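PDB 6ZRY: DMATS type aromatic prenyltransferase from Micromonospora olivasterospora, which probably transfers a dimethylallyl group to position 6 of the tryptophan indole, as an aromatic prenyltransferase of the ABBA-barrel fold. Local coordinates for residues 33-38 / 131-136; 263-266 / 271-274; 297-300 / 304-307. One frame throughout, in Å; residues are numbered along the deposited sequence. Where two conformers were deposited one is given.

In the fold
From the N terminus the three contacts come in series along the chain, none nesting in or crossing another. Contact 1 closes the longest loop: 92 residues, including strands 61-68 and 71-79 and helix 88-106, run from helix 26-36 before strand 131-138 returns to it, joining a helix to the barrel sheet. Contact 2 closes the hairpin of strands 258-265 and 273-278 of that same sheet, with four residues between its segments. The chain goes on from strand 273-278 into helix 287-300, whose last turn meets the start of helix 305-315 in contact 3, across three residues. The contacts do not touch; the nearest atoms of contacts 1 and 2 are about 13 Å apart.

Contact 1: 33-38 / 131-136; sequences AGLLGP and MWCSLV
Leu35, in the last turn of helix 26-36, packs on Cys133 and Leu135 of strand 131-138, a helix-on-strand contact of the ABBA barrel, in which helices surround a closed antiparallel sheet. CB of Leu35 leaves the helix toward the strand. CG is anti to the backbone N (chi1 180°), which carries the branch point out and lets the two methyls divide the work. CD1 takes Cys133: it lies 3.8 Å from Cys133 CB, against that methylene, with Cys133 SG slightly farther at 4.2 Å. CD2 takes the next residue on this side of the strand, reaching Leu135 CD1 at 3.9 Å; the two leucines run antiparallel past one another. All three residues are buried, and the contact is wholly apolar. Ile77 of the neighbouring strand 71-79 also touches Leu35, while Leu99 of helix 88-106 touches Cys133. Between Cys133 and Met131 sits Trp132, which touches the bound tryptophan, consistent with the strand having one face toward the tryptophan pocket and the other, with Cys133 and Leu135, toward the helices; the side chain of Leu35 is about 12 Å from that ligand. The helix end is further tied at its backbone, where Leu35 O is hydrogen-bonded to Thr81 OG1.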
ATOM      1  N   ALA A  33      -8.812  15.688  -1.351  1.00 18.59           N
ATOM      2  CA  ALA A  33     -10.126  16.182  -0.890  1.00 18.72           C
ATOM      3  C   ALA A  33     -11.236  15.252  -1.377  1.00 18.39           C
ATOM      4  O   ALA A  33     -12.111  14.929  -0.582  1.00 17.84           O
ATOM      5  CB  ALA A  33     -10.352  17.621  -1.345  1.00 20.08           C
ATOM      6  N   GLY A  34     -11.198  14.827  -2.642  1.00 18.43           N
ATOM      7  CA  GLY A  34     -12.178  13.869  -3.211  1.00 18.24           C
ATOM      8  C   GLY A  34     -12.133  12.545  -2.478  1.00 17.45           C
ATOM      9  O   GLY A  34     -13.184  12.016  -2.115  1.00 17.31           O
ATOM     10  N   LEU A  35     -10.933  12.013  -2.266  1.00 17.08           N
ATOM     11  CA  LEU A  35     -10.750  10.689  -1.640  1.00 16.51           C
ATOM     12  C   LEU A  35     -11.293  10.747  -0.208  1.00 15.96           C
ATOM     13  O   LEU A  35     -11.961   9.790   0.233  1.00 15.50           O
ATOM     14  CB  LEU A  35      -9.250  10.331  -1.663  1.00 16.56           C
ATOM     15  CG  LEU A  35      -8.908   8.997  -1.044  1.00 17.01           C
ATOM     16  CD1 LEU A  35      -9.733   7.882  -1.660  1.00 17.65           C
ATOM     17  CD2 LEU A  35      -7.431   8.709  -1.175  1.00 17.29           C
ATOM     18  N   LEU A  36     -11.045  11.835   0.510  1.00 16.01           N
ATOM     19  CA  LEU A  36     -11.487  11.944   1.922  1.00 16.50           C
ATOM     20  C   LEU A  36     -13.027  11.962   2.017  1.00 16.75           C
ATOM     21  O   LEU A  36     -13.581  11.459   3.043  1.00 16.41           O
ATOM     22  CB  LEU A  36     -10.845  13.178   2.532  1.00 16.95           C
ATOM     23  CG  LEU A  36      -9.366  13.020   2.889  1.00 16.88           C
ATOM     24  CD1 LEU A  36      -8.765  14.346   3.308  1.00 17.48           C
ATOM     25  CD2 LEU A  36      -9.206  12.000   4.001  1.00 17.14           C
ATOM     26  N   GLY A  37     -13.714  12.518   1.027  1.00 17.98           N
ATOM     27  CA  GLY A  37     -15.181  12.672   1.067  1.00 18.02           C
ATOM     28  C   GLY A  37     -15.612  13.279   2.398  1.00 18.08           C
ATOM     29  O   GLY A  37     -15.078  14.323   2.801  1.00 17.66           O
ATOM     30  N   PRO A  38     -16.531  12.626   3.164  1.00 18.54           N
ATOM     31  CA  PRO A  38     -17.114  13.239   4.361  1.00 18.70           C
ATOM     32  C   PRO A  38     -16.153  13.352   5.559  1.00 18.45           C
ATOM     33  O   PRO A  38     -16.450  14.034   6.490  1.00 18.35           O
ATOM     34  CB  PRO A  38     -18.276  12.293   4.680  1.00 19.20           C
ATOM     35  CG  PRO A  38     -17.793  10.955   4.192  1.00 18.97           C
ATOM     36  CD  PRO A  38     -16.999  11.253   2.952  1.00 18.60           C
ATOM     37  N   MET A 131     -12.658  -2.189  -1.334  1.00 18.75           N
ATOM     38  CA  MET A 131     -11.886  -1.444  -2.368  1.00 19.02           C
ATOM     39  C   MET A 131     -11.179  -0.240  -1.732  1.00 18.14           C
ATOM     40  O   MET A 131     -11.863   0.606  -1.116  1.00 17.84           O
ATOM     41  CB  MET A 131     -12.815  -0.948  -3.477  1.00 20.26           C
ATOM     42  CG  MET A 131     -12.122  -0.108  -4.552  1.00 21.24           C
ATOM     43  SD  MET A 131     -13.305   0.573  -5.745  1.00 25.15           S
ATOM     44  CE  MET A 131     -13.740  -0.908  -6.654  1.00 26.20           C
ATOM     45  N   TRP A 132      -9.869  -0.162  -1.900  1.00 17.47           N
ATOM     46  CA  TRP A 132      -9.073   1.028  -1.578  1.00 17.06           C
ATOM     47  C   TRP A 132      -8.553   1.626  -2.879  1.00 17.87           C
ATOM     48  O   TRP A 132      -8.605   0.972  -3.914  1.00 18.28           O
ATOM     49  CB  TRP A 132      -7.928   0.702  -0.615  1.00 16.54           C
ATOM     50  CG  TRP A 132      -8.340   0.439   0.805  1.00 16.07           C
ATOM     51  CD1 TRP A 132      -9.578   0.553   1.359  1.00 16.13           C
ATOM     52  CD2 TRP A 132      -7.490  -0.056   1.840  1.00 15.75           C
ATOM     53  NE1 TRP A 132      -9.537   0.211   2.686  1.00 16.16           N
ATOM     54  CE2 TRP A 132      -8.281  -0.200   2.999  1.00 15.83           C
ATOM     55  CE3 TRP A 132      -6.139  -0.401   1.900  1.00 15.58           C
ATOM     56  CZ2 TRP A 132      -7.760  -0.646   4.209  1.00 15.95           C
ATOM     57  CZ3 TRP A 132      -5.621  -0.856   3.092  1.00 16.04           C
ATOM     58  CH2 TRP A 132      -6.426  -0.987   4.234  1.00 15.87           C
ATOM     59  N   CYS A 133      -8.052   2.828  -2.783  1.00 18.30           N
ATOM     60  CA  CYS A 133      -7.572   3.693  -3.865  1.00 20.17           C
ATOM     61  C   CYS A 133      -6.093   3.988  -3.584  1.00 20.17           C
ATOM     62  O   CYS A 133      -5.800   4.231  -2.402  1.00 20.10           O
ATOM     63  CB  CYS A 133      -8.380   5.004  -3.797  1.00 20.53           C
ATOM     64  SG  CYS A 133      -7.825   6.221  -4.955  1.00 28.11           S
ATOM     65  N   SER A 134      -5.220   3.962  -4.596  1.00 20.20           N
ATOM     66  CA  SER A 134      -3.855   4.555  -4.546  1.00 20.50           C
ATOM     67  C   SER A 134      -3.769   5.672  -5.597  1.00 20.79           C
ATOM     68  O   SER A 134      -4.091   5.417  -6.733  1.00 20.19           O
ATOM     69  CB  SER A 134      -2.774   3.500  -4.727  1.00 21.16           C
ATOM     70  OG  SER A 134      -1.504   4.065  -4.599  1.00 22.05           O
ATOM     71  N   LEU A 135      -3.386   6.863  -5.176  1.00 20.36           N
ATOM     72  CA  LEU A 135      -3.150   8.054  -6.030  1.00 21.73           C
ATOM     73  C   LEU A 135      -1.648   8.174  -6.196  1.00 21.88           C
ATOM     74  O   LEU A 135      -0.957   8.110  -5.167  1.00 21.66           O
ATOM     75  CB  LEU A 135      -3.716   9.304  -5.359  1.00 22.38           C
ATOM     76  CG  LEU A 135      -5.200   9.287  -4.990  1.00 23.31           C
ATOM     77  CD1 LEU A 135      -5.558  10.480  -4.136  1.00 23.80           C
ATOM     78  CD2 LEU A 135      -6.060   9.262  -6.215  1.00 24.19           C
ATOM     79  N   VAL A 136      -1.156   8.260  -7.431  1.00 22.15           N
ATOM     80  CA  VAL A 136       0.298   8.209  -7.709  1.00 22.50           C
ATOM     81  C   VAL A 136       0.719   9.505  -8.387  1.00 23.01           C
ATOM     82  O   VAL A 136       0.199   9.779  -9.464  1.00 23.43           O
ATOM     83  CB  VAL A 136       0.653   6.991  -8.556  1.00 22.80           C
ATOM     84  CG1 VAL A 136       2.145   6.914  -8.821  1.00 22.81           C
ATOM     85  CG2 VAL A 136       0.124   5.700  -7.930  1.00 23.25           C
TER

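Contact 2: 263-266 / 271-274; sequences TFTE and PVGY
The Phe264 ring meets Pro271 at its edge: Pro271 CG sits near the ring plane, 3.7 Å from Phe264 CE1 and 4.1 Å from Phe264 CD1. The phenylalanine and proline side chains run together in one direction. Phe264 CB starts out away from 271-274, but with CG anti to the carbonyl carbon (chi1 -56°) the ring swings back to the proline. Neither ring face is used by 271-274; Ser175, Tyr176 and Leu179 of helix 174-182 and Leu212 of strand 209-220 also pack on this side chain. These residues close the turn end of the beta hairpin formed by strands 258-265 and 273-278 in the barrel sheet. Thr263 does the backbone work. Its N donates to Gly273 O over 3.0 Å, nearly straight at the hydrogen (168°). Its carbonyl in turn receives Val272 N, with Thr263 O and that nitrogen 3.0 Å apart. Pro271 CA adds a CA-H...O contact to the same Thr263 O at 3.3 Å. Gly273 N, buried here, has no partner in the model. On the more open side, Val272 lies roughly perpendicular to Thr265, with Val272 CG1 3.5 Å from Thr265 CG2; Thr265 has two deposited conformers, so this fit is less certain. Asp269, which binds calcium in a structure of this protein, lies in the turn, its side chain about 7 Å from that of Pro271; the ion is absent here.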
ATOM      1  N   THR A 263       4.081  -9.186  -9.191  1.00 17.96           N
ATOM      2  CA  THR A 263       3.580  -8.539 -10.405  1.00 18.84           C
ATOM      3  C   THR A 263       3.384  -9.601 -11.477  1.00 19.06           C
ATOM      4  O   THR A 263       4.375 -10.223 -11.867  1.00 19.08           O
ATOM      5  CB  THR A 263       4.504  -7.415 -10.863  1.00 20.02           C
ATOM      6  OG1 THR A 263       4.599  -6.486  -9.792  1.00 20.99           O
ATOM      7  CG2 THR A 263       3.967  -6.693 -12.067  1.00 20.67           C
ATOM      8  N   PHE A 264       2.136  -9.790 -11.896  1.00 19.61           N
ATOM      9  CA  PHE A 264       1.698 -10.741 -12.947  1.00 21.15           C
ATOM     10  C   PHE A 264       1.484  -9.963 -14.230  1.00 21.66           C
ATOM     11  O   PHE A 264       0.770  -8.919 -14.217  1.00 20.98           O
ATOM     12  CB  PHE A 264       0.412 -11.465 -12.555  1.00 21.45           C
ATOM     13  CG  PHE A 264       0.473 -12.199 -11.246  1.00 22.65           C
ATOM     14  CD1 PHE A 264       1.597 -12.935 -10.892  1.00 23.41           C
ATOM     15  CD2 PHE A 264      -0.593 -12.170 -10.361  1.00 23.38           C
ATOM     16  CE1 PHE A 264       1.642 -13.643  -9.694  1.00 24.00           C
ATOM     17  CE2 PHE A 264      -0.535 -12.869  -9.162  1.00 23.77           C
ATOM     18  CZ  PHE A 264       0.585 -13.592  -8.830  1.00 23.83           C
ATOM     19  N   THR A 265       2.067 -10.445 -15.305  0.70 22.14           N
ATOM     20  CA  THR A 265       1.980  -9.801 -16.625  0.70 23.86           C
ATOM     21  C   THR A 265       1.618 -10.845 -17.692  0.70 25.16           C
ATOM     22  O   THR A 265       1.903 -12.052 -17.481  0.70 23.95           O
ATOM     23  CB  THR A 265       3.280  -9.039 -16.900  0.70 24.18           C
ATOM     24  OG1 THR A 265       2.983  -8.200 -18.010  0.70 25.80           O
ATOM     25  CG2 THR A 265       4.464  -9.952 -17.153  0.70 23.82           C
ATOM     26  N   GLU A 266       1.008 -10.374 -18.784  1.00 26.11           N
ATOM     27  CA  GLU A 266       0.590 -11.204 -19.939  1.00 28.84           C
ATOM     28  C   GLU A 266       1.782 -11.942 -20.548  1.00 29.51           C
ATOM     29  O   GLU A 266       2.850 -11.325 -20.720  1.00 29.59           O
ATOM     30  CB  GLU A 266       0.006 -10.328 -21.025  1.00 30.72           C
ATOM     31  CG  GLU A 266      -1.411  -9.920 -20.775  1.00 32.45           C
ATOM     32  CD  GLU A 266      -2.049  -9.323 -22.015  1.00 33.62           C
ATOM     33  OE1 GLU A 266      -2.734  -8.324 -21.882  1.00 34.55           O
ATOM     34  OE2 GLU A 266      -1.817  -9.868 -23.121  1.00 36.40           O
ATOM     35  N   PRO A 271       6.029 -14.525 -11.983  1.00 22.82           N
ATOM     36  CA  PRO A 271       5.921 -13.093 -11.696  1.00 22.53           C
ATOM     37  C   PRO A 271       7.196 -12.405 -12.176  1.00 22.92           C
ATOM     38  O   PRO A 271       8.238 -13.036 -12.092  1.00 23.08           O
ATOM     39  CB  PRO A 271       5.778 -13.004 -10.174  1.00 22.13           C
ATOM     40  CG  PRO A 271       5.270 -14.399  -9.754  1.00 22.33           C
ATOM     41  CD  PRO A 271       5.822 -15.358 -10.790  1.00 22.48           C
ATOM     42  N   VAL A 272       7.083 -11.150 -12.647  1.00 23.04           N
ATOM     43  CA  VAL A 272       8.198 -10.363 -13.262  1.00 23.16           C
ATOM     44  C   VAL A 272       8.663  -9.254 -12.318  1.00 22.63           C
ATOM     45  O   VAL A 272       9.567  -8.490 -12.702  1.00 24.04           O
ATOM     46  CB  VAL A 272       7.783  -9.793 -14.618  1.00 23.59           C
ATOM     47  CG1 VAL A 272       7.492 -10.917 -15.610  1.00 24.92           C
ATOM     48  CG2 VAL A 272       6.595  -8.841 -14.512  1.00 23.97           C
ATOM     49  N   GLY A 273       8.020  -9.109 -11.178  1.00 21.51           N
ATOM     50  CA  GLY A 273       8.360  -8.088 -10.183  1.00 20.81           C
ATOM     51  C   GLY A 273       7.994  -8.603  -8.843  1.00 19.85           C
ATOM     52  O   GLY A 273       6.995  -9.383  -8.773  1.00 19.30           O
ATOM     53  N   TYR A 274       8.783  -8.249  -7.843  1.00 18.55           N
ATOM     54  CA  TYR A 274       8.576  -8.628  -6.437  1.00 17.83           C
ATOM     55  C   TYR A 274       8.883  -7.424  -5.560  1.00 17.78           C
ATOM     56  O   TYR A 274       9.901  -6.775  -5.807  1.00 18.09           O
ATOM     57  CB  TYR A 274       9.486  -9.780  -6.039  1.00 17.72           C
ATOM     58  CG  TYR A 274       9.327 -10.169  -4.604  1.00 17.58           C
ATOM     59  CD1 TYR A 274       8.254 -10.925  -4.192  1.00 17.07           C
ATOM     60  CD2 TYR A 274      10.250  -9.758  -3.646  1.00 17.45           C
ATOM     61  CE1 TYR A 274       8.080 -11.268  -2.868  1.00 17.12           C
ATOM     62  CE2 TYR A 274      10.103 -10.112  -2.320  1.00 17.47           C
ATOM     63  CZ  TYR A 274       9.014 -10.853  -1.931  1.00 17.53           C
ATOM     64  OH  TYR A 274       8.852 -11.201  -0.631  1.00 18.80           O
TER

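Contact 3: 297-300 / 304-307; sequences LLVR and DTDG
Val299 and Thr305 meet methyl to methyl where helix 287-300 ends and, after residues 301-303 and the N-cap Asp304, helix 305-315 begins: a short loop linking two consecutive helices on the outer part of the barrel. The apolar part is small. Val299 CG2 lies 3.6 Å from Thr305 CG2, the two side chains crossing at a slant. In Thr305 the hydroxyl OG1 takes the place between backbone N and carbonyl carbon (chi1 66°), leaving CG2 anti to the carbonyl carbon, where it reaches the valine. Buried Leu298 points toward the second segment too, but more loosely, its CD1 coming 4.5 Å from Asp304 O. Thr305 also touches Arg291 and Ala295, further back in helix 287-300, and Leu297 packs on Phe242, Val245 and Ala246 of helix 236-247, so the first helix is held on another side as well.

The polar part belongs to the start of the second helix. Asp304 is its N-cap, with its CB turned away from 297-300. The negative carboxylate at a helix N terminus would probably be favoured by the helix dipole. Gly307 N makes a weak hydrogen bond to Asp304 O. The capping bond is shorter: Asp306 N donates to Asp304 OD1 over 3.1 Å, nearly straight (166°), approaching from well above the carboxylate plane, 65° out of it.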
ATOM      1  N   LEU A 297      19.493   1.916   4.636  1.00 19.80           N
ATOM      2  CA  LEU A 297      19.087   1.180   3.431  1.00 19.80           C
ATOM      3  C   LEU A 297      19.222   2.101   2.231  1.00 19.55           C
ATOM      4  O   LEU A 297      19.778   1.660   1.233  1.00 18.72           O
ATOM      5  CB  LEU A 297      17.670   0.647   3.604  1.00 20.43           C
ATOM      6  CG  LEU A 297      17.563  -0.522   4.578  1.00 21.60           C
ATOM      7  CD1 LEU A 297      16.132  -0.809   4.951  1.00 22.63           C
ATOM      8  CD2 LEU A 297      18.213  -1.762   4.010  1.00 22.36           C
ATOM      9  N   LEU A 298      18.730   3.337   2.335  1.00 19.12           N
ATOM     10  CA  LEU A 298      18.838   4.307   1.211  1.00 19.66           C
ATOM     11  C   LEU A 298      20.319   4.531   0.847  1.00 19.68           C
ATOM     12  O   LEU A 298      20.645   4.553  -0.375  1.00 19.66           O
ATOM     13  CB  LEU A 298      18.151   5.613   1.583  1.00 19.48           C
ATOM     14  CG  LEU A 298      16.621   5.581   1.641  1.00 19.59           C
ATOM     15  CD1 LEU A 298      16.094   6.960   1.965  1.00 19.45           C
ATOM     16  CD2 LEU A 298      16.021   5.091   0.353  1.00 19.84           C
ATOM     17  N   VAL A 299      21.189   4.691   1.844  1.00 20.55           N
ATOM     18  CA  VAL A 299      22.644   4.926   1.599  1.00 21.37           C
ATOM     19  C   VAL A 299      23.231   3.718   0.866  1.00 22.10           C
ATOM     20  O   VAL A 299      23.977   3.935  -0.110  1.00 22.21           O
ATOM     21  CB  VAL A 299      23.392   5.239   2.897  1.00 21.48           C
ATOM     22  CG1 VAL A 299      24.902   5.057   2.753  1.00 21.96           C
ATOM     23  CG2 VAL A 299      23.065   6.637   3.376  1.00 21.20           C
ATOM     24  N   ARG A 300      22.930   2.508   1.321  1.00 22.74           N
ATOM     25  CA  ARG A 300      23.431   1.248   0.686  1.00 24.91           C
ATOM     26  C   ARG A 300      23.017   1.223  -0.801  1.00 24.74           C
ATOM     27  O   ARG A 300      23.814   0.779  -1.627  1.00 23.80           O
ATOM     28  CB  ARG A 300      22.954   0.022   1.471  1.00 26.71           C
ATOM     29  CG  ARG A 300      23.474  -1.316   0.940  1.00 29.93           C
ATOM     30  CD  ARG A 300      23.035  -2.517   1.794  1.00 32.38           C
ATOM     31  NE  ARG A 300      23.468  -2.390   3.194  1.00 35.80           N
ATOM     32  CZ  ARG A 300      23.397  -3.351   4.141  1.00 38.51           C
ATOM     33  NH1 ARG A 300      22.926  -4.560   3.851  1.00 40.21           N
ATOM     34  NH2 ARG A 300      23.820  -3.087   5.378  1.00 38.58           N
ATOM     35  N   ASP A 304      19.780   9.371  -1.664  1.00 42.30           N
ATOM     36  CA  ASP A 304      20.048  10.575  -0.831  1.00 43.78           C
ATOM     37  C   ASP A 304      19.070  10.608   0.362  1.00 40.65           C
ATOM     38  O   ASP A 304      17.799  10.684   0.144  1.00 42.70           O
ATOM     39  CB  ASP A 304      19.941  11.857  -1.669  1.00 45.81           C
ATOM     40  CG  ASP A 304      20.453  13.102  -0.968  1.00 47.50           C
ATOM     41  OD1 ASP A 304      20.866  12.993   0.206  1.00 48.45           O
ATOM     42  OD2 ASP A 304      20.435  14.184  -1.606  1.00 51.23           O
ATOM     43  N   THR A 305      19.616  10.616   1.576  1.00 37.52           N
ATOM     44  CA  THR A 305      18.830  10.638   2.834  1.00 33.69           C
ATOM     45  C   THR A 305      18.199  12.024   3.051  1.00 30.62           C
ATOM     46  O   THR A 305      17.342  12.125   3.908  1.00 29.69           O
ATOM     47  CB  THR A 305      19.666  10.225   4.050  1.00 34.25           C
ATOM     48  OG1 THR A 305      20.674  11.202   4.262  1.00 35.46           O
ATOM     49  CG2 THR A 305      20.294   8.857   3.895  1.00 36.08           C
ATOM     50  N   ASP A 306      18.622  13.041   2.294  0.50 29.60           N
ATOM     51  CA  ASP A 306      18.023  14.400   2.333  0.50 28.52           C
ATOM     52  C   ASP A 306      16.537  14.322   1.948  0.50 26.98           C
ATOM     53  O   ASP A 306      15.734  15.002   2.592  0.50 25.82           O
ATOM     54  CB  ASP A 306      18.785  15.370   1.430  0.50 29.42           C
ATOM     55  CG  ASP A 306      20.130  15.794   1.987  0.50 30.26           C
ATOM     56  OD1 ASP A 306      20.412  15.497   3.188  0.50 29.97           O
ATOM     57  OD2 ASP A 306      20.884  16.421   1.229  0.50 31.76           O
ATOM     58  N   GLY A 307      16.194  13.517   0.936  1.00 25.86           N
ATOM     59  CA  GLY A 307      14.803  13.355   0.480  1.00 25.42           C
ATOM     60  C   GLY A 307      13.944  12.741   1.567  1.00 23.59           C
ATOM     61  O   GLY A 307      12.818  13.232   1.795  1.00 23.40           O
TER